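Long-range contacts in protein Pcdhgb2 (Mus musculus, PDB 5SZR), which probably acts as a calcium-dependent cell-adhesion protein and may help establish neuronal connections, this chain being its extracellular cadherin domains 3 to 6: residues Asn209-Val214 with Asp241-Ser246; Leu249-Ile254 with Arg298-Pro303. All blocks are in the same frame, centred on the assembly; numbering follows the deposited sequence.

Contact 1: residues Asn209-Val214 with Asp241-Ser246; sequences NDNAPV and DPDLGS. With CA (calcium ion), chain O; CA (calcium ion), chain N; CA (calcium ion), chain M.
The loops 209-214 and 241-246 meet without regular secondary structure, N211 N bonding D243 OD2 at 2.9 Å while the chains come nearest at P213 and D241, their CA atoms 4.7 Å apart. The D243 carboxylate stands between two calcium ions: OD2 binds the chain O ion at 2.4 Å and takes the N211 N-H on its syn lone pair, whereas OD1 binds the chain N ion and accepts from N211 ND2 at 2.6 Å, with the donor 20° out of the carboxylate plane. With CG anti to the carbonyl carbon (chi1 -72°), N211 crosses P242 at about a right angle, N211 CG 3.5 Å from P242 CG, and ND2 also gives a hydrogen to water 1, a ligand of the chain M calcium. A leucine in place of N211 would probably leave D243 OD1 and this water without their amide donor, although calcium still holds the carboxylate. D241 grips the chain O calcium with both oxygens, and its OD1 accepts from D243 N in an Asx turn. N209 OD1 reaches the same ion from a side chain crossing D243 at about a right angle, and N211 O adds a backbone ligand. D210 splits its oxygens, OD1 to the chain N and OD2 to the chain M calcium. Metal brings N209 OD1 and D243 OD2 within 3.0 Å; without it the D210, D241 and D243 carboxylates would probably repel one another.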
loop_
_atom_site.group_PDB
_atom_site.type_symbol
_atom_site.label_atom_id
_atom_site.label_comp_id
_atom_site.label_asym_id
_atom_site.label_seq_id
_atom_site.Cartn_x
_atom_site.Cartn_y
_atom_site.Cartn_z
ATOM N N ASN A 209 8.714 -4.268 -7.849
ATOM C CA ASN A 209 8.058 -3.121 -8.474
ATOM C C ASN A 209 6.992 -3.637 -9.436
ATOM O O ASN A 209 7.185 -3.717 -10.652
ATOM C CB ASN A 209 9.066 -2.230 -9.189
ATOM C CG ASN A 209 8.444 -0.933 -9.681
ATOM O OD1 ASN A 209 7.445 -0.468 -9.135
ATOM N ND2 ASN A 209 9.033 -0.345 -10.718
ATOM N N ASP A 210 5.831 -3.984 -8.876
ATOM C CA ASP A 210 4.716 -4.473 -9.681
ATOM C C ASP A 210 3.495 -3.561 -9.604
ATOM O O ASP A 210 2.394 -3.980 -9.969
ATOM C CB ASP A 210 4.347 -5.902 -9.272
ATOM C CG ASP A 210 4.092 -6.044 -7.776
ATOM O OD1 ASP A 210 4.530 -5.164 -7.001
ATOM O OD2 ASP A 210 3.457 -7.045 -7.376
ATOM N N ASN A 211 3.665 -2.316 -9.156
ATOM C CA ASN A 211 2.562 -1.364 -9.066
ATOM C C ASN A 211 2.964 -0.062 -9.739
ATOM O O ASN A 211 3.960 0.559 -9.355
ATOM C CB ASN A 211 2.162 -1.107 -7.613
ATOM C CG ASN A 211 1.444 -2.286 -6.991
ATOM O OD1 ASN A 211 0.235 -2.450 -7.160
ATOM N ND2 ASN A 211 2.186 -3.116 -6.264
ATOM N N ALA A 212 2.192 0.346 -10.734
ATOM C CA ALA A 212 2.426 1.624 -11.388
ATOM C C ALA A 212 1.826 2.755 -10.554
ATOM O O ALA A 212 0.788 2.570 -9.912
ATOM C CB ALA A 212 1.818 1.630 -12.790
ATOM N N PRO A 213 2.464 3.922 -10.522
ATOM C CA PRO A 213 1.847 5.072 -9.852
ATOM C C PRO A 213 0.477 5.375 -10.438
ATOM O O PRO A 213 0.214 5.130 -11.618
ATOM C CB PRO A 213 2.837 6.216 -10.108
ATOM C CG PRO A 213 3.768 5.714 -11.175
ATOM C CD PRO A 213 3.808 4.232 -11.031
ATOM N N VAL A 214 -0.411 5.883 -9.589
ATOM C CA VAL A 214 -1.778 6.218 -9.974
ATOM C C VAL A 214 -2.084 7.622 -9.475
ATOM O O VAL A 214 -1.932 7.905 -8.282
ATOM C CB VAL A 214 -2.796 5.214 -9.402
ATOM C CG1 VAL A 214 -4.212 5.678 -9.702
ATOM C CG2 VAL A 214 -2.550 3.830 -9.973
ATOM N N ASP A 241 1.680 5.126 -4.912
ATOM C CA ASP A 241 2.365 3.913 -5.342
ATOM C C ASP A 241 2.621 3.031 -4.125
ATOM O O ASP A 241 3.436 3.388 -3.264
ATOM C CB ASP A 241 3.672 4.276 -6.054
ATOM C CG ASP A 241 4.298 3.096 -6.789
ATOM O OD1 ASP A 241 4.469 2.021 -6.184
ATOM O OD2 ASP A 241 4.634 3.254 -7.981
ATOM N N PRO A 242 1.953 1.876 -4.010
ATOM C CA PRO A 242 2.056 1.085 -2.775
ATOM C C PRO A 242 3.368 0.337 -2.615
ATOM O O PRO A 242 3.601 -0.232 -1.540
ATOM C CB PRO A 242 0.884 0.104 -2.898
ATOM C CG PRO A 242 0.755 -0.114 -4.358
ATOM C CD PRO A 242 1.084 1.226 -5.006
ATOM N N ASP A 243 4.225 0.317 -3.631
ATOM C CA ASP A 243 5.489 -0.400 -3.540
ATOM C C ASP A 243 6.427 0.294 -2.549
ATOM O O ASP A 243 6.161 1.398 -2.064
ATOM C CB ASP A 243 6.127 -0.519 -4.924
ATOM C CG ASP A 243 5.254 -1.288 -5.907
ATOM O OD1 ASP A 243 4.477 -2.163 -5.465
ATOM O OD2 ASP A 243 5.341 -1.021 -7.122
ATOM N N LEU A 244 7.538 -0.374 -2.241
ATOM C CA LEU A 244 8.438 0.060 -1.181
ATOM C C LEU A 244 9.677 0.759 -1.730
ATOM O O LEU A 244 10.181 0.423 -2.806
ATOM C CB LEU A 244 8.881 -1.124 -0.320
ATOM C CG LEU A 244 7.938 -1.624 0.771
ATOM C CD1 LEU A 244 8.620 -2.737 1.563
ATOM C CD2 LEU A 244 7.507 -0.491 1.688
ATOM N N GLY A 245 10.166 1.733 -0.960
ATOM C CA GLY A 245 11.439 2.372 -1.259
ATOM C C GLY A 245 11.481 2.955 -2.656
ATOM O O GLY A 245 10.587 3.701 -3.073
ATOM N N SER A 246 12.535 2.600 -3.397
ATOM C CA SER A 246 12.715 3.116 -4.749
ATOM C C SER A 246 11.561 2.733 -5.665
ATOM O O SER A 246 11.253 3.466 -6.611
ATOM C CB SER A 246 14.039 2.618 -5.330
ATOM O OG SER A 246 15.111 3.471 -4.962
HETATM CA CA CA O . 5.898 1.094 -8.159
HETATM CA CA CA N . 5.201 -4.483 -4.850
HETATM CA CA CA M . 2.348 -7.156 -5.339
HETATM O O HOH W 1 0.489 -5.830 -6.381
HETATM O O HOH W 2 1.448 -9.166 -6.275
#

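Contact 2: residues Leu249-Ile254 with Arg298-Pro303; sequences LISYSI and RDHGSP. With CA (calcium ion), chain O.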
loop_
_atom_site.group_PDB
_atom_site.type_symbol
_atom_site.label_atom_id
_atom_site.label_comp_id
_atom_site.label_asym_id
_atom_site.label_seq_id
_atom_site.Cartn_x
_atom_site.Cartn_y
_atom_site.Cartn_z
ATOM N N LEU A 249 8.912 5.532 -5.070
ATOM C CA LEU A 249 9.342 6.925 -5.115
ATOM C C LEU A 249 8.916 7.534 -6.446
ATOM O O LEU A 249 9.301 7.038 -7.509
ATOM C CB LEU A 249 10.857 7.022 -4.932
ATOM C CG LEU A 249 11.455 8.425 -4.813
ATOM C CD1 LEU A 249 10.919 9.131 -3.581
ATOM C CD2 LEU A 249 12.975 8.358 -4.775
ATOM N N ILE A 250 8.133 8.615 -6.388
ATOM C CA ILE A 250 7.491 9.198 -7.565
ATOM C C ILE A 250 8.262 10.422 -8.040
ATOM O O ILE A 250 8.711 11.247 -7.234
ATOM C CB ILE A 250 6.026 9.574 -7.271
ATOM C CG1 ILE A 250 5.273 8.385 -6.675
ATOM C CG2 ILE A 250 5.335 10.044 -8.541
ATOM C CD1 ILE A 250 5.197 7.212 -7.600
ATOM N N SER A 251 8.403 10.547 -9.359
ATOM C CA SER A 251 8.877 11.768 -9.996
ATOM C C SER A 251 7.844 12.222 -11.017
ATOM O O SER A 251 7.352 11.412 -11.810
ATOM C CB SER A 251 10.235 11.556 -10.666
ATOM O OG SER A 251 11.256 11.418 -9.696
ATOM N N TYR A 252 7.510 13.509 -10.986
ATOM C CA TYR A 252 6.553 14.103 -11.912
ATOM C C TYR A 252 7.277 14.881 -13.002
ATOM O O TYR A 252 8.339 15.466 -12.772
ATOM C CB TYR A 252 5.581 15.031 -11.180
ATOM C CG TYR A 252 4.905 14.374 -10.002
ATOM C CD1 TYR A 252 3.819 13.528 -10.185
ATOM C CD2 TYR A 252 5.367 14.582 -8.711
ATOM C CE1 TYR A 252 3.204 12.914 -9.113
ATOM C CE2 TYR A 252 4.758 13.980 -7.630
ATOM C CZ TYR A 252 3.677 13.142 -7.835
ATOM O OH TYR A 252 3.068 12.543 -6.754
ATOM N N SER A 253 6.682 14.889 -14.195
ATOM C CA SER A 253 7.243 15.606 -15.331
ATOM C C SER A 253 6.122 15.980 -16.295
ATOM O O SER A 253 4.986 15.509 -16.175
ATOM C CB SER A 253 8.319 14.775 -16.041
ATOM O OG SER A 253 7.753 13.640 -16.676
ATOM N N ILE A 254 6.458 16.834 -17.261
ATOM C CA ILE A 254 5.538 17.255 -18.312
ATOM C C ILE A 254 6.044 16.681 -19.627
ATOM O O ILE A 254 7.188 16.941 -20.023
ATOM C CB ILE A 254 5.425 18.786 -18.401
ATOM C CG1 ILE A 254 4.791 19.364 -17.135
ATOM C CG2 ILE A 254 4.625 19.188 -19.628
ATOM C CD1 ILE A 254 4.634 20.877 -17.183
ATOM N N ARG A 298 6.178 8.790 -12.499
ATOM C CA ARG A 298 7.101 7.701 -12.777
ATOM C C ARG A 298 7.725 7.232 -11.470
ATOM O O ARG A 298 8.142 8.061 -10.655
ATOM C CB ARG A 298 8.181 8.175 -13.754
ATOM C CG ARG A 298 9.072 7.098 -14.311
ATOM C CD ARG A 298 10.097 7.711 -15.242
ATOM N NE ARG A 298 10.672 6.711 -16.131
ATOM C CZ ARG A 298 10.084 6.281 -17.242
ATOM N NH1 ARG A 298 10.676 5.362 -17.994
ATOM N NH2 ARG A 298 8.902 6.767 -17.599
ATOM N N ASP A 299 7.783 5.915 -11.261
ATOM C CA ASP A 299 8.485 5.427 -10.082
ATOM C C ASP A 299 9.953 5.171 -10.422
ATOM O O ASP A 299 10.372 5.250 -11.578
ATOM C CB ASP A 299 7.805 4.179 -9.492
ATOM C CG ASP A 299 7.889 2.939 -10.391
ATOM O OD1 ASP A 299 8.877 2.752 -11.132
ATOM O OD2 ASP A 299 6.951 2.123 -10.332
ATOM N N HIS A 300 10.740 4.868 -9.390
ATOM C CA HIS A 300 12.172 4.640 -9.539
ATOM C C HIS A 300 12.539 3.172 -9.330
ATOM O O HIS A 300 13.533 2.851 -8.674
ATOM C CB HIS A 300 12.958 5.535 -8.584
ATOM C CG HIS A 300 12.913 6.988 -8.942
ATOM N ND1 HIS A 300 13.602 7.510 -10.017
ATOM C CD2 HIS A 300 12.255 8.026 -8.375
ATOM C CE1 HIS A 300 13.373 8.808 -10.093
ATOM N NE2 HIS A 300 12.562 9.147 -9.108
ATOM N N GLY A 301 11.739 2.266 -9.899
ATOM C CA GLY A 301 12.025 0.851 -9.856
ATOM C C GLY A 301 12.688 0.357 -11.135
ATOM O O GLY A 301 12.887 1.090 -12.099
ATOM N N SER A 302 13.042 -0.925 -11.118
ATOM C CA SER A 302 13.646 -1.562 -12.285
ATOM C C SER A 302 12.843 -2.792 -12.704
ATOM O O SER A 302 12.876 -3.820 -12.022
ATOM C CB SER A 302 15.099 -1.949 -12.001
ATOM O OG SER A 302 15.865 -0.821 -11.616
ATOM N N PRO A 303 12.114 -2.689 -13.827
ATOM C CA PRO A 303 12.020 -1.467 -14.633
ATOM C C PRO A 303 11.026 -0.467 -14.043
ATOM O O PRO A 303 10.278 -0.822 -13.132
ATOM C CB PRO A 303 11.542 -1.986 -15.989
ATOM C CG PRO A 303 10.713 -3.174 -15.644
ATOM C CD PRO A 303 11.342 -3.795 -14.419
HETATM CA CA CA O . 5.898 1.094 -8.159
#
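H300 lays its imidazole obliquely against the L249 side chain, H300 CD2 lying 3.7 Å from L249 CG. The same ring reaches on to S251, whose OG comes to its edge, near the ring plane, and forms a 2.7 Å hydrogen bond with H300 NE2 in which either group could be the donor. S251 OG lies anti to its carbonyl carbon (chi1 -72°), and H300 CG is placed likewise (chi1 -70°), which lets H300 reach diagonally across to S251. Beneath this link S251 and R298 form an antiparallel hydrogen-bonded pair: S251 N gives to R298 O at 2.8 Å and R298 N returns a 3.0 Å bond to S251 O. Toward the loop the backbones stay close through a CA-H...O contact from D299 CA to L249 O, 3.1 Å long. On the face carrying I250 and D299, I250 packs on P213 and A297, and its CG2 lies over one face of the Y252 ring, offset toward the rim. D299 turns OD2 to the chain O calcium at 2.6 Å, while OD1 takes the backbone N-H groups of G301, from above the carboxylate plane, and of L305. The first of these makes an Asx turn from D299. Strands 250-257 and 290-299 are neighbours in one sheet of a cadherin domain's Greek-key beta sandwich, here meeting the calcium-binding interdomain junction.

In the fold
The two contacts, centres about 9 Å apart, share the chain O calcium: contact 1 supplies N209, N211, D241 and D243, contact 2 brings D299, and N247 O completes the site. N209 joins them directly, its ND2 lying 3.1 Å from D299 OD1 in a probable hydrogen bond, while D241 OD2 and D299 OD2 come within 3.5 Å, a like-charge approach that the shared metal probably offsets. P213 of contact 1 packs against I250 and D299 of contact 2. Beyond this ion, contact 1 reaches the chain N and chain M calcium ions, whose sites include E121 and E176 of the preceding domain; contact 2, through D299, joins the chain O site to the sheet holding strands 250-257 and 290-299.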